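Local coordinates for protein LEOA (Escherichia coli, PDB 4AUR) that is a bacterial dynamin that probably binds and hydrolyses GTP in a head domain joined to a long helical part, at residues L28-I33 with S557-Q562; I94-G99 with Q103-D108; R318-R323 with S389-D394; M340-P345 with D356-Y361; R398-S403 with T435-A440. All blocks are in the same frame, centred on the assembly; numbering follows the deposited sequence.

Contact 1. Residues L28-I33 with S557-Q562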
# COMPACT_ATOMS: atom_id res chain seq x y z
N LEU A 28 9.88 13.87 -2.34
CA LEU A 28 9.82 13.43 -3.74
C LEU A 28 11.18 13.56 -4.40
O LEU A 28 11.66 12.65 -5.06
CB LEU A 28 8.80 14.24 -4.54
CG LEU A 28 7.35 14.18 -4.07
CD1 LEU A 28 6.47 15.00 -4.95
CD2 LEU A 28 6.82 12.75 -4.04
N GLY A 29 11.82 14.70 -4.22
CA GLY A 29 13.16 14.90 -4.76
C GLY A 29 14.03 13.76 -4.29
O GLY A 29 14.81 13.20 -5.05
N GLU A 30 13.86 13.39 -3.04
CA GLU A 30 14.68 12.35 -2.47
C GLU A 30 14.45 10.98 -3.12
O GLU A 30 15.35 10.17 -3.11
CB GLU A 30 14.44 12.28 -0.98
CG GLU A 30 15.45 11.43 -0.23
CD GLU A 30 16.84 12.03 -0.16
OE1 GLU A 30 16.97 13.24 0.14
OE2 GLU A 30 17.79 11.25 -0.39
N MSE A 31 13.28 10.75 -3.71
CA MSE A 31 13.01 9.49 -4.40
C MSE A 31 13.15 9.68 -5.90
O MSE A 31 12.66 8.90 -6.70
CB MSE A 31 11.71 8.85 -3.90
CG MSE A 31 10.49 9.73 -4.00
SE MSE A 31 8.97 9.11 -2.91
CE MSE A 31 8.37 7.89 -4.31
N GLY A 32 13.91 10.71 -6.28
CA GLY A 32 14.37 10.89 -7.65
C GLY A 32 13.32 11.44 -8.57
O GLY A 32 13.41 11.29 -9.77
N ILE A 33 12.33 12.10 -8.01
CA ILE A 33 11.24 12.67 -8.79
C ILE A 33 11.54 14.12 -9.09
O ILE A 33 12.34 14.73 -8.38
CB ILE A 33 9.93 12.50 -8.02
CG1 ILE A 33 9.71 10.99 -7.79
CG2 ILE A 33 8.78 13.17 -8.76
CD1 ILE A 33 8.38 10.61 -7.21
N SER A 557 10.62 3.61 2.44
CA SER A 557 9.74 3.54 3.59
C SER A 557 10.07 4.66 4.58
O SER A 557 9.18 5.31 5.10
CB SER A 557 9.83 2.18 4.27
OG SER A 557 11.13 2.01 4.80
N LEU A 558 11.36 4.85 4.81
CA LEU A 558 11.85 5.93 5.60
C LEU A 558 11.33 7.23 5.04
O LEU A 558 10.93 8.12 5.80
CB LEU A 558 13.37 5.92 5.55
CG LEU A 558 14.13 4.68 6.02
CD1 LEU A 558 15.61 4.82 5.75
CD2 LEU A 558 13.94 4.44 7.50
N ILE A 559 11.36 7.33 3.72
CA ILE A 559 10.82 8.48 3.03
C ILE A 559 9.31 8.67 3.21
O ILE A 559 8.86 9.78 3.49
CB ILE A 559 11.18 8.48 1.54
CG1 ILE A 559 12.70 8.61 1.37
CG2 ILE A 559 10.53 9.68 0.87
CD1 ILE A 559 13.14 8.56 -0.06
N GLN A 560 8.52 7.60 3.07
CA GLN A 560 7.07 7.72 3.18
C GLN A 560 6.60 8.00 4.62
O GLN A 560 5.50 8.51 4.87
CB GLN A 560 6.44 6.46 2.64
CG GLN A 560 4.92 6.46 2.65
CD GLN A 560 4.35 5.97 3.95
OE1 GLN A 560 5.01 5.29 4.72
NE2 GLN A 560 3.11 6.30 4.21
N THR A 561 7.42 7.63 5.59
CA THR A 561 7.05 7.86 6.96
C THR A 561 6.95 9.36 7.15
O THR A 561 6.00 9.85 7.76
CB THR A 561 8.11 7.30 7.90
OG1 THR A 561 8.17 5.88 7.74
CG2 THR A 561 7.76 7.62 9.36
N GLN A 562 7.93 10.08 6.61
CA GLN A 562 7.97 11.53 6.63
C GLN A 562 6.83 12.14 5.83
O GLN A 562 6.21 13.07 6.25
CB GLN A 562 9.30 12.00 6.07
CG GLN A 562 9.56 13.49 6.16
CD GLN A 562 9.74 14.00 7.57
OE1 GLN A 562 9.73 15.20 7.79
NE2 GLN A 562 9.91 13.09 8.55
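Ile559 of helix 547-567 reaches the C-terminal end of helix 3-30 through apolar contact: CD1 meets both Glu30 and the CB of Met31, and CG2 faces Met31 SE. The CD1 methyl lies 3.7 Å from Glu30 CG and rests on the aliphatic part of that acidic side chain, the two side chains meeting at about a right angle. With CG of Glu30 set opposite the backbone N (chi1 -168°) and the chain bent at chi2, the carboxylate leads away, leaving CB and CG to face the isoleucine. Met31, modelled as selenomethionine, approaches more slantwise: its CB is 4.1 Å from Ile559 CD1, and its SE is also 4.1 Å from Ile559 CG2.

Hydrogen bonds serve each segment internally. A Schellman motif ends helix 3-30, with Ile33 N bonded to Leu28 O at 3.1 Å and Gly32 N to Gly29 O at 2.9 Å; Gly32 adopts the positive phi of the C-prime position. Leu28 O also accepts from Met31 N. In the other helix Thr561 OG1 supplements the backbone by bonding to Ser557 O at 2.9 Å.

The contact thus brings together two helices more than 500 residues apart in sequence. Ile559 also touches Met27, one turn back on helix 3-30, while Met31 packs on Ala289 of helix 275-343 and on Leu418, and its backbone bonds to Gly420.

Contact 2. Residues I94-G99 with Q103-D108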
# COMPACT_ATOMS: atom_id res chain seq x y z
N ILE A 94 -11.34 51.43 -4.03
CA ILE A 94 -10.76 50.76 -2.90
C ILE A 94 -10.63 51.72 -1.74
O ILE A 94 -10.10 52.81 -1.91
CB ILE A 94 -9.35 50.25 -3.24
CG1 ILE A 94 -9.40 49.45 -4.53
CG2 ILE A 94 -8.80 49.43 -2.09
CD1 ILE A 94 -8.44 48.30 -4.61
N TYR A 95 -11.09 51.30 -0.57
CA TYR A 95 -11.00 52.10 0.64
C TYR A 95 -10.21 51.30 1.66
O TYR A 95 -10.45 50.12 1.83
CB TYR A 95 -12.38 52.47 1.14
CG TYR A 95 -13.26 53.02 0.04
CD1 TYR A 95 -13.27 54.38 -0.27
CD2 TYR A 95 -14.04 52.17 -0.72
CE1 TYR A 95 -14.06 54.87 -1.31
CE2 TYR A 95 -14.84 52.65 -1.76
CZ TYR A 95 -14.86 53.99 -2.05
OH TYR A 95 -15.68 54.42 -3.09
N LYS A 96 -9.25 51.96 2.31
CA LYS A 96 -8.30 51.35 3.23
C LYS A 96 -8.42 52.05 4.59
O LYS A 96 -7.58 52.89 4.95
CB LYS A 96 -6.88 51.48 2.67
CG LYS A 96 -6.52 50.50 1.56
CD LYS A 96 -5.31 50.96 0.76
CE LYS A 96 -4.66 49.83 -0.02
NZ LYS A 96 -4.07 48.77 0.86
N PRO A 97 -9.47 51.72 5.34
CA PRO A 97 -9.77 52.41 6.57
C PRO A 97 -8.64 52.36 7.57
O PRO A 97 -7.81 51.44 7.55
CB PRO A 97 -10.98 51.64 7.10
CG PRO A 97 -10.85 50.28 6.51
CD PRO A 97 -10.40 50.61 5.12
N GLU A 98 -8.62 53.35 8.47
CA GLU A 98 -7.50 53.56 9.37
C GLU A 98 -7.96 53.40 10.80
O GLU A 98 -9.15 53.26 11.06
CB GLU A 98 -6.89 54.94 9.13
CG GLU A 98 -6.14 55.04 7.80
CD GLU A 98 -5.75 56.47 7.41
OE1 GLU A 98 -5.83 57.38 8.27
OE2 GLU A 98 -5.37 56.68 6.23
N GLY A 99 -7.02 53.36 11.73
CA GLY A 99 -7.36 53.23 13.13
C GLY A 99 -8.10 51.95 13.47
O GLY A 99 -8.81 51.89 14.46
N GLN A 103 -5.03 46.20 8.94
CA GLN A 103 -5.44 46.81 7.69
C GLN A 103 -6.51 45.96 7.02
O GLN A 103 -6.61 44.77 7.27
CB GLN A 103 -4.25 46.94 6.76
CG GLN A 103 -3.19 47.91 7.24
CD GLN A 103 -1.82 47.64 6.63
OE1 GLN A 103 -1.40 46.49 6.49
NE2 GLN A 103 -1.11 48.72 6.27
N CYS A 104 -7.32 46.58 6.17
CA CYS A 104 -8.17 45.81 5.27
C CYS A 104 -8.58 46.68 4.14
O CYS A 104 -8.60 47.87 4.28
CB CYS A 104 -9.42 45.24 5.96
SG CYS A 104 -10.73 46.43 6.40
N GLU A 105 -8.90 46.06 3.02
CA GLU A 105 -9.30 46.74 1.81
C GLU A 105 -10.81 46.59 1.63
O GLU A 105 -11.39 45.55 1.95
CB GLU A 105 -8.59 46.11 0.61
CG GLU A 105 -7.07 46.12 0.65
CD GLU A 105 -6.45 45.31 -0.49
OE1 GLU A 105 -7.05 44.28 -0.89
OE2 GLU A 105 -5.37 45.67 -1.00
N ILE A 106 -11.46 47.61 1.11
CA ILE A 106 -12.89 47.55 0.87
C ILE A 106 -13.04 47.91 -0.56
O ILE A 106 -12.75 49.02 -0.94
CB ILE A 106 -13.66 48.51 1.79
CG1 ILE A 106 -13.56 48.00 3.23
CG2 ILE A 106 -15.12 48.59 1.38
CD1 ILE A 106 -13.92 48.99 4.31
N VAL A 107 -13.44 46.95 -1.38
CA VAL A 107 -13.53 47.17 -2.83
C VAL A 107 -14.98 47.32 -3.19
O VAL A 107 -15.83 46.73 -2.54
CB VAL A 107 -12.91 46.02 -3.63
CG1 VAL A 107 -11.44 45.94 -3.36
CG2 VAL A 107 -13.56 44.69 -3.30
N ASP A 108 -15.29 48.10 -4.21
CA ASP A 108 -16.68 48.19 -4.68
C ASP A 108 -16.71 48.76 -6.10
O ASP A 108 -15.72 49.28 -6.60
CB ASP A 108 -17.50 49.04 -3.68
CG ASP A 108 -18.87 49.46 -4.21
OD1 ASP A 108 -19.74 48.60 -4.42
OD2 ASP A 108 -19.07 50.69 -4.39
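Strands 93-95 and 104-108 pair antiparallel in a beta hairpin, where Tyr95 and Ile106 form a hydrogen-bonded pair, Tyr95 N to Ile106 O and Ile106 N to Tyr95 O both being 2.8 Å, and Ile94 with Val107 the neighbouring non-hydrogen-bonded pair. The first of these bonds is the straighter, at 157° against 136° at the hydrogen.

On the face carrying Ile94 and Val107 the two side chains run alongside each other in the same direction, with Ile94 CD1 4.0 Å from Val107 CG1. On the other face Tyr95 CB packs on Ile106 CB at 4.2 Å. Beyond the paired residues the Pro97 ring continues the apolar contact, its CD 4.0 Å from Ile106 CD1 and its CG 3.9 Å from Cys104 SG. Lys96 runs alongside Glu105, but their salt bridge is long, NZ to OE2 being 3.8 Å; the stronger partner of Glu105 is Arg55.

Strand 93-95 is an edge of the sheet, and strand 104-108 continues it inward onto strand 54-60. Tyr134 of helix 129-136 touches both Ile94 and Val107, while Asp108 forms a salt bridge with Lys66 of a probable P-loop, consistent with a dynamin GTPase head.

Contact 3. Residues R318-R323 with S389-D394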
# COMPACT_ATOMS: atom_id res chain seq x y z
N ARG A 318 15.44 -32.44 5.10
CA ARG A 318 16.63 -33.18 5.44
C ARG A 318 16.42 -34.04 6.66
O ARG A 318 16.86 -35.16 6.69
CB ARG A 318 17.81 -32.24 5.64
CG ARG A 318 18.19 -31.48 4.38
CD ARG A 318 19.67 -31.19 4.33
NE ARG A 318 19.92 -29.79 3.99
CZ ARG A 318 20.54 -29.36 2.90
NH1 ARG A 318 20.98 -30.19 1.97
NH2 ARG A 318 20.72 -28.08 2.74
N ILE A 319 15.75 -33.50 7.68
CA ILE A 319 15.48 -34.24 8.91
C ILE A 319 14.66 -35.49 8.63
O ILE A 319 14.85 -36.52 9.25
CB ILE A 319 14.73 -33.35 9.91
CG1 ILE A 319 15.71 -32.48 10.65
CG2 ILE A 319 13.91 -34.17 10.91
CD1 ILE A 319 15.04 -31.37 11.42
N GLU A 320 13.74 -35.39 7.69
CA GLU A 320 12.90 -36.50 7.36
C GLU A 320 13.67 -37.61 6.63
O GLU A 320 13.57 -38.78 6.99
CB GLU A 320 11.71 -36.06 6.53
CG GLU A 320 10.60 -37.07 6.61
CD GLU A 320 9.36 -36.66 5.86
OE1 GLU A 320 9.19 -35.43 5.63
OE2 GLU A 320 8.58 -37.58 5.51
N VAL A 321 14.44 -37.25 5.62
CA VAL A 321 15.25 -38.21 4.92
C VAL A 321 16.21 -38.91 5.86
O VAL A 321 16.37 -40.12 5.78
CB VAL A 321 16.00 -37.52 3.79
CG1 VAL A 321 17.16 -38.38 3.27
CG2 VAL A 321 15.01 -37.18 2.69
N LYS A 322 16.84 -38.17 6.76
CA LYS A 322 17.70 -38.80 7.72
C LYS A 322 16.94 -39.87 8.51
O LYS A 322 17.47 -40.94 8.76
CB LYS A 322 18.30 -37.77 8.66
CG LYS A 322 19.50 -37.04 8.07
CD LYS A 322 19.68 -35.66 8.67
CE LYS A 322 21.11 -35.19 8.44
NZ LYS A 322 21.26 -33.71 8.43
N ARG A 323 15.70 -39.58 8.86
CA ARG A 323 14.91 -40.51 9.64
C ARG A 323 14.58 -41.77 8.85
O ARG A 323 14.60 -42.88 9.39
CB ARG A 323 13.62 -39.86 10.15
CG ARG A 323 13.28 -40.31 11.57
CD ARG A 323 11.87 -39.95 12.04
NE ARG A 323 11.48 -38.59 11.67
CZ ARG A 323 10.63 -38.29 10.67
NH1 ARG A 323 10.08 -39.26 9.93
NH2 ARG A 323 10.34 -37.01 10.41
N SER A 389 11.48 -34.93 -1.44
CA SER A 389 12.04 -33.89 -2.26
C SER A 389 10.99 -33.34 -3.24
O SER A 389 11.09 -32.20 -3.70
CB SER A 389 13.24 -34.42 -3.03
OG SER A 389 12.80 -34.94 -4.25
N GLN A 390 9.99 -34.16 -3.54
CA GLN A 390 8.93 -33.70 -4.38
C GLN A 390 7.98 -32.78 -3.65
O GLN A 390 7.47 -31.84 -4.24
CB GLN A 390 8.15 -34.86 -4.97
CG GLN A 390 7.45 -34.47 -6.28
CD GLN A 390 8.33 -34.63 -7.51
OE1 GLN A 390 9.39 -35.27 -7.48
NE2 GLN A 390 7.88 -34.06 -8.61
N ARG A 391 7.70 -33.05 -2.38
CA ARG A 391 6.86 -32.15 -1.59
C ARG A 391 7.55 -30.83 -1.31
O ARG A 391 6.90 -29.81 -1.16
CB ARG A 391 6.46 -32.80 -0.27
CG ARG A 391 5.24 -33.68 -0.41
CD ARG A 391 4.79 -34.29 0.91
NE ARG A 391 5.36 -35.63 1.09
CZ ARG A 391 6.33 -35.94 1.95
NH1 ARG A 391 6.87 -35.02 2.76
NH2 ARG A 391 6.75 -37.20 1.99
N LEU A 392 8.88 -30.85 -1.26
CA LEU A 392 9.62 -29.64 -1.06
C LEU A 392 9.57 -28.78 -2.32
O LEU A 392 9.34 -27.59 -2.23
CB LEU A 392 11.07 -29.96 -0.65
CG LEU A 392 12.16 -28.92 -0.89
CD1 LEU A 392 11.89 -27.64 -0.13
CD2 LEU A 392 13.50 -29.52 -0.48
N SER A 393 9.79 -29.38 -3.48
CA SER A 393 9.71 -28.68 -4.74
C SER A 393 8.33 -28.08 -4.90
O SER A 393 8.20 -26.97 -5.37
CB SER A 393 9.98 -29.64 -5.90
OG SER A 393 9.50 -29.15 -7.14
N ASP A 394 7.29 -28.80 -4.50
CA ASP A 394 5.94 -28.30 -4.64
C ASP A 394 5.61 -27.08 -3.75
O ASP A 394 4.74 -26.27 -4.09
CB ASP A 394 4.91 -29.42 -4.44
CG ASP A 394 4.90 -30.43 -5.60
OD1 ASP A 394 5.63 -30.22 -6.61
OD2 ASP A 394 4.16 -31.44 -5.51
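The carboxylate of Glu320 meets the guanidinium of Arg391 at its edge, with OE1 near the guanidinium plane and the two flat groups turned only 23° from each other. This is a surface bridge between two long, oppositely running helices, 275-343 and 368-408, in the helical bundle of a dynamin-like protein. It is a long salt bridge, Glu320 OE1 to Arg391 NH1 being 3.7 Å, with no hydrogen bond between the groups; the attraction is therefore likely to be mainly electrostatic and modest.

Each side chain comes from its own helix, and the two cross at about a right angle. In Glu320 the CA-CB bond holds CG trans to the main-chain nitrogen (chi1 -159°) and the chain is extended beyond it, which sends the carboxylate out toward the neighbouring helix. Arg391 begins extended but turns at chi3 (-94°), bringing the edge of its guanidinium round to the acid.

The apolar packing lies on the inner side of this pair. Glu320 and Val321 touch Val388 of helix 368-408, and Leu392 packs on Ile314 and Ser317 of helix 275-343 and on Met535 of helix 530-544. Further round, Arg318 has its own salt bridge, to Glu536.

The carboxylate's second oxygen is looser still: Glu320 OE2 stands 4.0 Å from Arg391 NH2 and 4.1 Å from Arg391 NH1.

Contact 4. Residues M340-P345 with D356-Y361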
# COMPACT_ATOMS: atom_id res chain seq x y z
N MSE A 340 22.09 -64.43 9.30
CA MSE A 340 23.29 -64.98 9.94
C MSE A 340 22.92 -65.97 11.04
O MSE A 340 23.56 -66.99 11.19
CB MSE A 340 24.27 -63.87 10.41
CG MSE A 340 25.01 -63.09 9.32
SE MSE A 340 26.03 -64.25 8.11
CE MSE A 340 27.70 -64.37 9.17
N SER A 341 21.88 -65.71 11.81
CA SER A 341 21.52 -66.64 12.89
C SER A 341 20.86 -67.92 12.35
O SER A 341 20.78 -68.94 13.04
CB SER A 341 20.58 -65.96 13.87
OG SER A 341 19.32 -65.81 13.26
N GLN A 342 20.37 -67.86 11.12
CA GLN A 342 19.86 -69.03 10.47
C GLN A 342 21.01 -69.88 10.00
O GLN A 342 20.88 -71.10 9.92
CB GLN A 342 19.03 -68.65 9.26
CG GLN A 342 17.61 -68.29 9.58
CD GLN A 342 16.80 -68.18 8.32
OE1 GLN A 342 16.78 -69.09 7.49
NE2 GLN A 342 16.12 -67.05 8.16
N LEU A 343 22.11 -69.24 9.65
CA LEU A 343 23.23 -69.95 9.07
C LEU A 343 23.98 -70.72 10.11
O LEU A 343 24.29 -71.88 9.90
CB LEU A 343 24.20 -69.00 8.38
CG LEU A 343 25.46 -69.63 7.79
CD1 LEU A 343 25.18 -70.83 6.89
CD2 LEU A 343 26.24 -68.59 7.01
N ARG A 344 24.29 -70.08 11.23
CA ARG A 344 25.29 -70.66 12.13
C ARG A 344 24.93 -72.04 12.71
O ARG A 344 25.84 -72.81 13.01
CB ARG A 344 25.72 -69.67 13.23
CG ARG A 344 24.72 -69.37 14.34
CD ARG A 344 25.35 -68.44 15.40
NE ARG A 344 25.94 -67.22 14.81
CZ ARG A 344 25.33 -66.04 14.66
NH1 ARG A 344 24.06 -65.84 15.06
NH2 ARG A 344 25.99 -65.03 14.10
N PRO A 345 23.63 -72.38 12.83
CA PRO A 345 23.31 -73.70 13.37
C PRO A 345 23.18 -74.83 12.35
O PRO A 345 22.93 -75.95 12.72
CB PRO A 345 21.96 -73.47 14.08
CG PRO A 345 21.54 -72.05 13.81
CD PRO A 345 22.42 -71.55 12.71
N ASP A 356 18.53 -72.14 -1.38
CA ASP A 356 17.36 -72.04 -2.26
C ASP A 356 16.34 -71.02 -1.76
O ASP A 356 15.70 -70.29 -2.55
CB ASP A 356 16.62 -73.38 -2.35
CG ASP A 356 16.98 -74.19 -3.57
OD1 ASP A 356 17.41 -73.65 -4.61
OD2 ASP A 356 16.78 -75.42 -3.48
N ASP A 357 16.15 -71.02 -0.45
CA ASP A 357 14.99 -70.41 0.13
C ASP A 357 15.30 -69.05 0.67
O ASP A 357 14.41 -68.23 0.77
CB ASP A 357 14.41 -71.34 1.22
CG ASP A 357 13.76 -72.62 0.63
OD1 ASP A 357 13.29 -72.57 -0.53
OD2 ASP A 357 13.74 -73.67 1.30
N GLU A 358 16.58 -68.79 0.96
CA GLU A 358 16.97 -67.52 1.51
C GLU A 358 17.87 -66.64 0.66
O GLU A 358 17.76 -65.42 0.74
CB GLU A 358 17.62 -67.78 2.83
CG GLU A 358 16.64 -68.36 3.85
CD GLU A 358 15.68 -67.31 4.36
OE1 GLU A 358 15.55 -66.27 3.72
OE2 GLU A 358 15.07 -67.51 5.43
N LEU A 359 18.69 -67.25 -0.19
CA LEU A 359 19.69 -66.57 -1.01
C LEU A 359 19.43 -66.62 -2.50
O LEU A 359 19.63 -65.64 -3.21
CB LEU A 359 21.03 -67.27 -0.80
CG LEU A 359 21.73 -67.03 0.54
CD1 LEU A 359 22.75 -68.11 0.89
CD2 LEU A 359 22.44 -65.70 0.48
N GLY A 360 19.04 -67.79 -2.99
CA GLY A 360 18.75 -67.99 -4.41
C GLY A 360 19.88 -68.78 -5.00
O GLY A 360 21.00 -68.48 -4.71
N TYR A 361 19.60 -69.81 -5.80
CA TYR A 361 20.67 -70.66 -6.33
C TYR A 361 20.38 -71.07 -7.76
O TYR A 361 19.44 -71.78 -8.01
CB TYR A 361 20.85 -71.87 -5.41
CG TYR A 361 21.89 -72.88 -5.85
CD1 TYR A 361 23.11 -72.49 -6.41
CD2 TYR A 361 21.66 -74.23 -5.67
CE1 TYR A 361 24.05 -73.42 -6.81
CE2 TYR A 361 22.59 -75.16 -6.06
CZ TYR A 361 23.78 -74.76 -6.63
OH TYR A 361 24.68 -75.74 -7.02
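Gln342 and Glu358 join two antiparallel helices, the end of 275-343 and the short 351-359, in a helical hairpin toward the far end of the long helical part of this dynamin-like protein. The link is narrow: one side chain from each segment makes it, and the backbones stay well apart, with Gln342 CA 9.5 Å from Glu358 CA.

The close part is a single hydrogen bond from Gln342 NE2 to Glu358 OE2, 3.0 Å long and moderately bent, with 149° at the hydrogen. The acceptor lies almost in the plane of the Gln342 amide, whereas the donor comes to OE2 from well above the carboxylate plane, 53° out of it. Gln342 is extended beyond CG and reaches across; Glu358 is bent at chi2 (-74°) and meets the amide with OE2, the two side chains crossing at about a right angle. The stronger partner of NE2 is Gln338 OE1, one turn earlier on the same helix; Glu358 is its partner across the hairpin.

The two polar residues are partly exposed, and their contact is at the surface of the hairpin. The buried, apolar packing lies deeper: Leu359 sits on Phe354 and on Ile507 of helix 489-518, and Gln342 also touches Phe354. Just after Leu359, Gly360 takes a positive phi as the chain leaves the helix, and its backbone bonds to Gly367.

Glu358 OE2 sits almost as near to Gln342 OE1, at 3.1 Å, as to NE2, but those two oxygens are both acceptors and are not bonded; of the amide's two ends only NE2 can donate.

Contact 5. Residues R398-S403 with T435-A440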
# COMPACT_ATOMS: atom_id res chain seq x y z
N ARG A 398 4.94 -23.62 -5.25
CA ARG A 398 3.66 -22.98 -5.01
C ARG A 398 3.81 -21.49 -4.63
O ARG A 398 3.05 -20.64 -5.10
CB ARG A 398 2.85 -23.74 -3.96
CG ARG A 398 1.64 -22.96 -3.47
CD ARG A 398 0.53 -23.80 -2.85
NE ARG A 398 -0.71 -23.03 -2.84
CZ ARG A 398 -1.90 -23.48 -2.46
NH1 ARG A 398 -2.03 -24.73 -2.02
NH2 ARG A 398 -2.96 -22.68 -2.51
N GLN A 399 4.77 -21.19 -3.76
CA GLN A 399 4.98 -19.85 -3.24
C GLN A 399 5.56 -18.88 -4.28
O GLN A 399 5.17 -17.71 -4.35
CB GLN A 399 5.93 -19.92 -2.05
CG GLN A 399 5.36 -20.65 -0.86
CD GLN A 399 3.92 -20.29 -0.59
OE1 GLN A 399 3.56 -19.12 -0.50
NE2 GLN A 399 3.09 -21.30 -0.45
N LEU A 400 6.52 -19.36 -5.07
CA LEU A 400 7.05 -18.59 -6.19
C LEU A 400 5.93 -18.19 -7.13
O LEU A 400 5.93 -17.09 -7.68
CB LEU A 400 8.02 -19.44 -6.98
CG LEU A 400 9.32 -19.73 -6.28
CD1 LEU A 400 10.24 -20.47 -7.23
CD2 LEU A 400 9.95 -18.44 -5.80
N SER A 401 4.98 -19.09 -7.33
CA SER A 401 3.91 -18.83 -8.24
C SER A 401 2.94 -17.83 -7.67
O SER A 401 2.26 -17.16 -8.43
CB SER A 401 3.20 -20.13 -8.61
OG SER A 401 4.09 -20.90 -9.40
N SER A 402 2.84 -17.72 -6.35
CA SER A 402 1.90 -16.75 -5.78
C SER A 402 2.53 -15.36 -5.72
O SER A 402 1.82 -14.38 -5.61
CB SER A 402 1.42 -17.19 -4.40
OG SER A 402 2.53 -17.30 -3.54
N SER A 403 3.85 -15.28 -5.75
CA SER A 403 4.52 -14.01 -5.92
C SER A 403 4.33 -13.55 -7.37
O SER A 403 3.95 -12.41 -7.60
CB SER A 403 6.00 -14.12 -5.58
OG SER A 403 6.18 -14.51 -4.24
N THR A 435 10.41 -11.93 -13.56
CA THR A 435 11.32 -12.76 -14.36
C THR A 435 12.29 -13.59 -13.53
O THR A 435 12.62 -14.72 -13.86
CB THR A 435 12.19 -11.87 -15.25
OG1 THR A 435 11.34 -10.98 -15.96
CG2 THR A 435 12.99 -12.70 -16.24
N THR A 436 12.78 -12.96 -12.47
CA THR A 436 13.80 -13.53 -11.65
C THR A 436 13.20 -14.69 -10.87
O THR A 436 13.78 -15.76 -10.75
CB THR A 436 14.33 -12.41 -10.76
OG1 THR A 436 15.08 -11.53 -11.59
CG2 THR A 436 15.22 -12.91 -9.66
N ILE A 437 12.01 -14.45 -10.35
CA ILE A 437 11.17 -15.49 -9.77
C ILE A 437 10.95 -16.67 -10.76
O ILE A 437 11.30 -17.80 -10.45
CB ILE A 437 9.86 -14.85 -9.27
CG1 ILE A 437 10.13 -14.09 -7.98
CG2 ILE A 437 8.80 -15.88 -8.99
CD1 ILE A 437 8.96 -13.28 -7.52
N LEU A 438 10.42 -16.41 -11.95
CA LEU A 438 10.07 -17.48 -12.90
C LEU A 438 11.25 -18.28 -13.44
O LEU A 438 11.09 -19.42 -13.84
CB LEU A 438 9.31 -16.94 -14.10
CG LEU A 438 8.00 -16.19 -13.87
CD1 LEU A 438 7.15 -16.33 -15.12
CD2 LEU A 438 7.23 -16.71 -12.66
N ALA A 439 12.43 -17.69 -13.52
CA ALA A 439 13.60 -18.45 -13.86
C ALA A 439 14.03 -19.31 -12.68
O ALA A 439 14.66 -20.34 -12.85
CB ALA A 439 14.73 -17.53 -14.29
N ALA A 440 13.70 -18.90 -11.46
CA ALA A 440 14.02 -19.73 -10.31
C ALA A 440 13.03 -20.89 -10.22
O ALA A 440 13.41 -21.99 -9.86
CB ALA A 440 13.99 -18.92 -9.04
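Ser403, whose CB packs against Ile437 across the contact, donates its backbone N-H to Gln399 O, N to O being 3.1 Å, and that oxygen is gripped by further groups: Ser402 OG at 2.8 Å and the amine of Lys302. Ser403 N and Ser402 OG reach it from the same face of the carbonyl plane, and Ser403 OG adds a weak bond. This polar cluster lies on one of two antiparallel packed helices, 368-408 and 430-447, in the dynamin-like helical domain. The axes of the segments 398-403 and 435-440 approach to 9.5 Å, their N-to-C directions 157° apart, and the meeting surface itself is buried and mainly apolar.

Ile437 carries most of the contact from its helix. Its two branches part company: CG2 lies over the Leu400 backbone with Leu400 O 3.4 Å away and Leu400 CB at 4.2 Å, while CD1 reaches Ser403 CB at 3.6 Å. Leu400 keeps its CG beside the backbone N (chi1 -70°) and carries its tip on toward Ala440, one turn along the other helix.

Outside the pair, helix 275-343 borders the contact: Phe299 touches Ile437 and Lys302 touches Ser403. Leu542 of helix 530-544 packs on both Leu400 and Ala440, with Val538 also on Ala440.

The small Ala440 side chain is consistent with Leu400 CD1 lying close to the backbone: Leu400 CD1 is 4.1 Å from Ala440 C and 4.4 Å from Ala440 CB.

Overall arrangement
From the N terminus, contact 1 opens at the end of helix 3-30 and closes near the C terminus on helix 547-567, so the other four contacts lie within its loop. Contact 2 closes first, a local hairpin in the GTPase head. Contact 3 then opens on helix 275-343 and closes on helix 368-408; contact 4 is nested within it, at the far end of helix 275-343. Contact 5 follows in series, joining helix 368-408 to 430-447, its first segment following closely on the second of contact 3 along helix 368-408. No two loops cross. Contacts 2 and 4 lie on opposite sides of the chain's centre, about 123 Å apart between centres, with contacts 1, 5 and 3 between them along the elongated molecule.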